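Local coordinates for protein UDP-N-Acetylenolpyruvylglucosamine Reductase (Thermus caldophilus, PDB 2GQT) that reduces the enolpyruvyl group of UDP-N-acetylenolpyruvylglucosamine with FAD as cofactor, a step in building bacterial cell-wall peptidoglycan, at residues R36-L45 with G57-L65. Residues are numbered along the deposited sequence; the frame is centred on the assembly and turned at random.
Sequences RATEAPYRVL and GVPERVIRL. With FAD (flavin-adenine dinucleotide), chain C.
Arg61 stretches its long side chain back to the last turn of helix 31-37, whose final carbonyls meet the edge of its guanidinium. Its NH1 bonds to Ala37 O at 3.0 Å, meeting that oxygen from above the carbonyl plane, and makes a weaker bond to Arg36 O, which also accepts Glu39 N. Ala40 CB sits over the centre of the guanidinium face, 3.7 Å from CZ, and a water ties NH2 to Glu39 OE1. With an alanine here, Ala37 O would probably lose its guanidinium donor and the Ala40 methyl the flat group it lies against. Beside it, Ile63 CD1 wedges among Ala37 CB, Thr38 CG2 and Tyr42 CB, the last 3.7 Å away; CG1 stands anti to the carbonyl carbon (chi1 -63°), which aims the branch at the helix end. Strands 42-44 and 61-65 pair in parallel, with strand 42-44 outermost in the mixed sheet of the FAD-binding domain, and Val44 O accepts a bond from the adenosine ribose hydroxyl O2B of FAD. Arg43 and Val62 point to the sheet face opposite Tyr42, Arg61, Val44 and Ile63; from there Arg43 NE reaches Glu60 OE1 at 2.7 Å in a salt bridge. Glu60 OE1 lies in the guanidinium plane, yet the two flat groups are turned 65° apart, while Val58 CG1 lies over one face, toward its rim. Nearby, buried aliphatic Leu45 packs its CB on Val62 CG1 at 3.6 Å.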
loop_
_atom_site.group_PDB
_atom_site.type_symbol
_atom_site.label_atom_id
_atom_site.label_comp_id
_atom_site.label_asym_id
_atom_site.label_seq_id
_atom_site.Cartn_x
_atom_site.Cartn_y
_atom_site.Cartn_z
ATOM N N ARG A 36 -1.738 -21.124 -11.622
ATOM C CA ARG A 36 -0.405 -21.628 -11.944
ATOM C C ARG A 36 0.705 -20.945 -11.136
ATOM O O ARG A 36 1.590 -21.610 -10.597
ATOM C CB ARG A 36 -0.129 -21.517 -13.451
ATOM C CG ARG A 36 1.260 -21.973 -13.866
ATOM C CD ARG A 36 1.622 -21.491 -15.254
ATOM N NE ARG A 36 3.067 -21.301 -15.373
ATOM C CZ ARG A 36 3.666 -20.577 -16.315
ATOM N NH1 ARG A 36 2.953 -19.950 -17.246
ATOM N NH2 ARG A 36 4.986 -20.475 -16.322
ATOM N N ALA A 37 0.651 -19.617 -11.047
ATOM C CA ALA A 37 1.669 -18.852 -10.326
ATOM C C ALA A 37 1.755 -19.246 -8.848
ATOM O O ALA A 37 2.833 -19.206 -8.259
ATOM C CB ALA A 37 1.396 -17.363 -10.459
ATOM N N THR A 38 0.622 -19.634 -8.266
ATOM C CA THR A 38 0.534 -19.925 -6.829
ATOM C C THR A 38 0.852 -21.379 -6.467
ATOM O O THR A 38 0.635 -21.793 -5.329
ATOM C CB THR A 38 -0.857 -19.570 -6.253
ATOM O OG1 THR A 38 -1.882 -20.220 -7.014
ATOM C CG2 THR A 38 -1.079 -18.068 -6.267
ATOM N N GLU A 39 1.375 -22.141 -7.425
ATOM C CA GLU A 39 1.690 -23.557 -7.205
ATOM C C GLU A 39 2.978 -23.754 -6.415
ATOM O O GLU A 39 3.255 -24.856 -5.937
ATOM C CB GLU A 39 1.764 -24.298 -8.538
ATOM C CG GLU A 39 0.410 -24.565 -9.168
ATOM C CD GLU A 39 0.522 -25.274 -10.506
ATOM O OE1 GLU A 39 1.645 -25.359 -11.049
ATOM O OE2 GLU A 39 -0.517 -25.736 -11.020
ATOM N N ALA A 40 3.768 -22.690 -6.295
ATOM C CA ALA A 40 4.958 -22.681 -5.459
ATOM C C ALA A 40 4.904 -21.466 -4.528
ATOM O O ALA A 40 4.100 -20.557 -4.763
ATOM C CB ALA A 40 6.202 -22.648 -6.322
ATOM N N PRO A 41 5.733 -21.450 -3.461
ATOM C CA PRO A 41 5.760 -20.319 -2.526
ATOM C C PRO A 41 5.814 -18.963 -3.230
ATOM O O PRO A 41 6.602 -18.769 -4.152
ATOM C CB PRO A 41 7.043 -20.556 -1.727
ATOM C CG PRO A 41 7.207 -22.044 -1.737
ATOM C CD PRO A 41 6.684 -22.511 -3.060
ATOM N N TYR A 42 4.968 -18.043 -2.777
ATOM C CA TYR A 42 4.778 -16.764 -3.452
ATOM C C TYR A 42 4.546 -15.645 -2.449
ATOM O O TYR A 42 4.179 -15.891 -1.291
ATOM C CB TYR A 42 3.583 -16.838 -4.419
ATOM C CG TYR A 42 2.279 -17.188 -3.732
ATOM C CD1 TYR A 42 1.469 -16.196 -3.163
ATOM C CD2 TYR A 42 1.870 -18.517 -3.619
ATOM C CE1 TYR A 42 0.290 -16.521 -2.512
ATOM C CE2 TYR A 42 0.692 -18.852 -2.976
ATOM C CZ TYR A 42 -0.097 -17.851 -2.420
ATOM O OH TYR A 42 -1.269 -18.193 -1.785
ATOM N N ARG A 43 4.770 -14.420 -2.920
ATOM C CA ARG A 43 4.336 -13.192 -2.268
ATOM C C ARG A 43 3.544 -12.408 -3.311
ATOM O O ARG A 43 3.718 -12.629 -4.510
ATOM C CB ARG A 43 5.541 -12.356 -1.842
ATOM C CG ARG A 43 6.494 -13.040 -0.875
ATOM C CD ARG A 43 7.669 -12.137 -0.587
ATOM N NE ARG A 43 8.718 -12.831 0.149
ATOM C CZ ARG A 43 9.021 -12.615 1.423
ATOM N NH1 ARG A 43 8.368 -11.705 2.138
ATOM N NH2 ARG A 43 9.999 -13.311 1.979
ATOM N N VAL A 44 2.674 -11.504 -2.869
ATOM C CA VAL A 44 1.954 -10.629 -3.795
ATOM C C VAL A 44 2.494 -9.210 -3.663
ATOM O O VAL A 44 2.654 -8.675 -2.557
ATOM C CB VAL A 44 0.427 -10.633 -3.556
ATOM C CG1 VAL A 44 -0.292 -9.808 -4.622
ATOM C CG2 VAL A 44 -0.105 -12.043 -3.540
ATOM N N LEU A 45 2.795 -8.608 -4.806
ATOM C CA LEU A 45 3.233 -7.227 -4.857
ATOM C C LEU A 45 2.113 -6.352 -5.392
ATOM O O LEU A 45 1.577 -6.626 -6.478
ATOM C CB LEU A 45 4.465 -7.112 -5.757
ATOM C CG LEU A 45 5.014 -5.731 -6.106
ATOM C CD1 LEU A 45 5.601 -5.032 -4.883
ATOM C CD2 LEU A 45 6.036 -5.872 -7.220
ATOM N N GLY A 57 16.941 -8.961 -1.857
ATOM C CA GLY A 57 15.689 -9.340 -2.517
ATOM C C GLY A 57 14.982 -10.497 -1.828
ATOM O O GLY A 57 15.185 -10.740 -0.632
ATOM N N VAL A 58 14.147 -11.215 -2.580
ATOM C CA VAL A 58 13.374 -12.346 -2.042
ATOM C C VAL A 58 13.458 -13.560 -2.967
ATOM O O VAL A 58 13.578 -13.399 -4.184
ATOM C CB VAL A 58 11.880 -11.988 -1.788
ATOM C CG1 VAL A 58 11.747 -10.834 -0.799
ATOM C CG2 VAL A 58 11.156 -11.655 -3.094
ATOM N N PRO A 59 13.417 -14.780 -2.396
ATOM C CA PRO A 59 13.503 -15.986 -3.221
ATOM C C PRO A 59 12.179 -16.511 -3.786
ATOM O O PRO A 59 12.192 -17.300 -4.735
ATOM C CB PRO A 59 14.113 -17.012 -2.260
ATOM C CG PRO A 59 13.569 -16.622 -0.933
ATOM C CD PRO A 59 13.374 -15.110 -0.956
ATOM N N GLU A 60 11.053 -16.074 -3.222
ATOM C CA GLU A 60 9.747 -16.579 -3.634
ATOM C C GLU A 60 9.311 -15.961 -4.959
ATOM O O GLU A 60 9.869 -14.950 -5.402
ATOM C CB GLU A 60 8.681 -16.299 -2.567
ATOM C CG GLU A 60 8.929 -16.949 -1.211
ATOM C CD GLU A 60 9.846 -16.146 -0.310
ATOM O OE1 GLU A 60 10.154 -14.974 -0.622
ATOM O OE2 GLU A 60 10.263 -16.701 0.731
ATOM N N ARG A 61 8.312 -16.575 -5.587
ATOM C CA ARG A 61 7.658 -15.970 -6.735
ATOM C C ARG A 61 6.952 -14.712 -6.247
ATOM O O ARG A 61 6.242 -14.755 -5.244
ATOM C CB ARG A 61 6.642 -16.929 -7.335
ATOM C CG ARG A 61 7.244 -18.214 -7.872
ATOM C CD ARG A 61 6.157 -19.074 -8.471
ATOM N NE ARG A 61 6.701 -20.285 -9.077
ATOM C CZ ARG A 61 5.967 -21.213 -9.685
ATOM N NH1 ARG A 61 4.648 -21.082 -9.766
ATOM N NH2 ARG A 61 6.557 -22.277 -10.213
ATOM N N VAL A 62 7.186 -13.597 -6.933
ATOM C CA VAL A 62 6.507 -12.348 -6.598
ATOM C C VAL A 62 5.439 -12.109 -7.663
ATOM O O VAL A 62 5.753 -11.951 -8.840
ATOM C CB VAL A 62 7.499 -11.167 -6.487
ATOM C CG1 VAL A 62 6.757 -9.885 -6.178
ATOM C CG2 VAL A 62 8.514 -11.441 -5.386
ATOM N N ILE A 63 4.179 -12.123 -7.244
ATOM C CA ILE A 63 3.039 -12.056 -8.145
ATOM C C ILE A 63 2.480 -10.637 -8.228
ATOM O O ILE A 63 2.233 -9.992 -7.199
ATOM C CB ILE A 63 1.931 -13.025 -7.698
ATOM C CG1 ILE A 63 2.429 -14.474 -7.760
ATOM C CG2 ILE A 63 0.681 -12.854 -8.550
ATOM C CD1 ILE A 63 1.483 -15.481 -7.160
ATOM N N ARG A 64 2.314 -10.165 -9.461
ATOM C CA ARG A 64 1.627 -8.907 -9.776
ATOM C C ARG A 64 0.344 -9.253 -10.510
ATOM O O ARG A 64 0.355 -10.070 -11.435
ATOM C CB ARG A 64 2.475 -8.051 -10.725
ATOM C CG ARG A 64 3.676 -7.373 -10.133
ATOM C CD ARG A 64 4.221 -6.351 -11.118
ATOM N NE ARG A 64 4.293 -6.816 -12.509
ATOM C CZ ARG A 64 4.603 -6.024 -13.529
ATOM N NH1 ARG A 64 4.862 -4.739 -13.311
ATOM N NH2 ARG A 64 4.664 -6.504 -14.762
ATOM N N LEU A 65 -0.749 -8.602 -10.128
ATOM C CA LEU A 65 -2.039 -8.820 -10.762
ATOM C C LEU A 65 -2.297 -7.776 -11.824
ATOM O O LEU A 65 -2.337 -6.577 -11.534
ATOM C CB LEU A 65 -3.149 -8.781 -9.717
ATOM C CG LEU A 65 -3.052 -9.763 -8.550
ATOM C CD1 LEU A 65 -4.159 -9.461 -7.565
ATOM C CD2 LEU A 65 -3.119 -11.214 -9.020
HETATM P PA FAD C . 2.383 -3.104 -1.301
HETATM O O1A FAD C . 3.263 -2.135 -0.628
HETATM O O2A FAD C . 2.717 -3.597 -2.656
HETATM O O5B FAD C . 2.147 -4.378 -0.386
HETATM C C5B FAD C . 1.793 -4.199 0.991
HETATM C C4B FAD C . 1.277 -5.501 1.564
HETATM O O4B FAD C . 0.052 -5.847 0.887
HETATM C C3B FAD C . 2.225 -6.694 1.376
HETATM O O3B FAD C . 2.039 -7.575 2.486
HETATM C C2B FAD C . 1.694 -7.333 0.099
HETATM O O2B FAD C . 2.017 -8.720 0.015
HETATM C C1B FAD C . 0.202 -7.163 0.296
HETATM N N9A FAD C . -0.610 -7.196 -0.938
HETATM C C8A FAD C . -0.510 -6.369 -1.991
HETATM N N7A FAD C . -1.435 -6.703 -2.894
HETATM C C5A FAD C . -2.144 -7.726 -2.404
HETATM C C6A FAD C . -3.205 -8.510 -2.872
HETATM N N6A FAD C . -3.793 -8.303 -4.058
HETATM N N1A FAD C . -3.668 -9.498 -2.082
HETATM C C2A FAD C . -3.117 -9.748 -0.885
HETATM N N3A FAD C . -2.098 -9.044 -0.399
HETATM C C4A FAD C . -1.609 -8.043 -1.156
HETATM N N1 FAD C . -1.231 4.055 4.181
HETATM C C2 FAD C . -2.377 4.377 4.876
HETATM O O2 FAD C . -2.987 3.506 5.479
HETATM N N3 FAD C . -2.819 5.696 4.913
HETATM C C4 FAD C . -2.149 6.710 4.241
HETATM O O4 FAD C . -2.579 7.868 4.288
HETATM C C4X FAD C . -0.998 6.373 3.532
HETATM N N5 FAD C . -0.288 7.360 2.852
HETATM C C5X FAD C . 0.830 7.000 2.089
HETATM C C6 FAD C . 1.494 7.984 1.356
HETATM C C7 FAD C . 2.600 7.663 0.576
HETATM C C7M FAD C . 3.305 8.760 -0.231
HETATM C C8 FAD C . 3.048 6.338 0.540
HETATM C C8M FAD C . 4.270 5.963 -0.310
HETATM C C9 FAD C . 2.390 5.358 1.279
HETATM C C9A FAD C . 1.277 5.673 2.059
HETATM N N10 FAD C . 0.603 4.694 2.808
HETATM C C10 FAD C . -0.547 5.050 3.510
HETATM C "C1'" FAD C . 1.092 3.293 2.898
HETATM C "C2'" FAD C . 0.596 2.423 1.731
HETATM O "O2'" FAD C . 0.173 3.243 0.624
HETATM C "C3'" FAD C . -0.569 1.516 2.132
HETATM O "O3'" FAD C . -0.146 0.611 3.160
HETATM C "C4'" FAD C . -1.129 0.745 0.929
HETATM O "O4'" FAD C . -2.341 0.092 1.313
HETATM C "C5'" FAD C . -0.161 -0.290 0.363
HETATM O "O5'" FAD C . -0.733 -0.769 -0.855
HETATM P P FAD C . 0.224 -1.268 -2.031
HETATM O O1P FAD C . -0.659 -1.739 -3.115
HETATM O O2P FAD C . 1.283 -0.281 -2.331
HETATM O O3P FAD C . 0.854 -2.557 -1.309
HETATM O O HOH W 1 4.110 -23.781 -11.413
HETATM O O HOH W 2 11.918 -15.261 2.306
HETATM O O HOH W 3 -0.720 -6.877 -7.899
#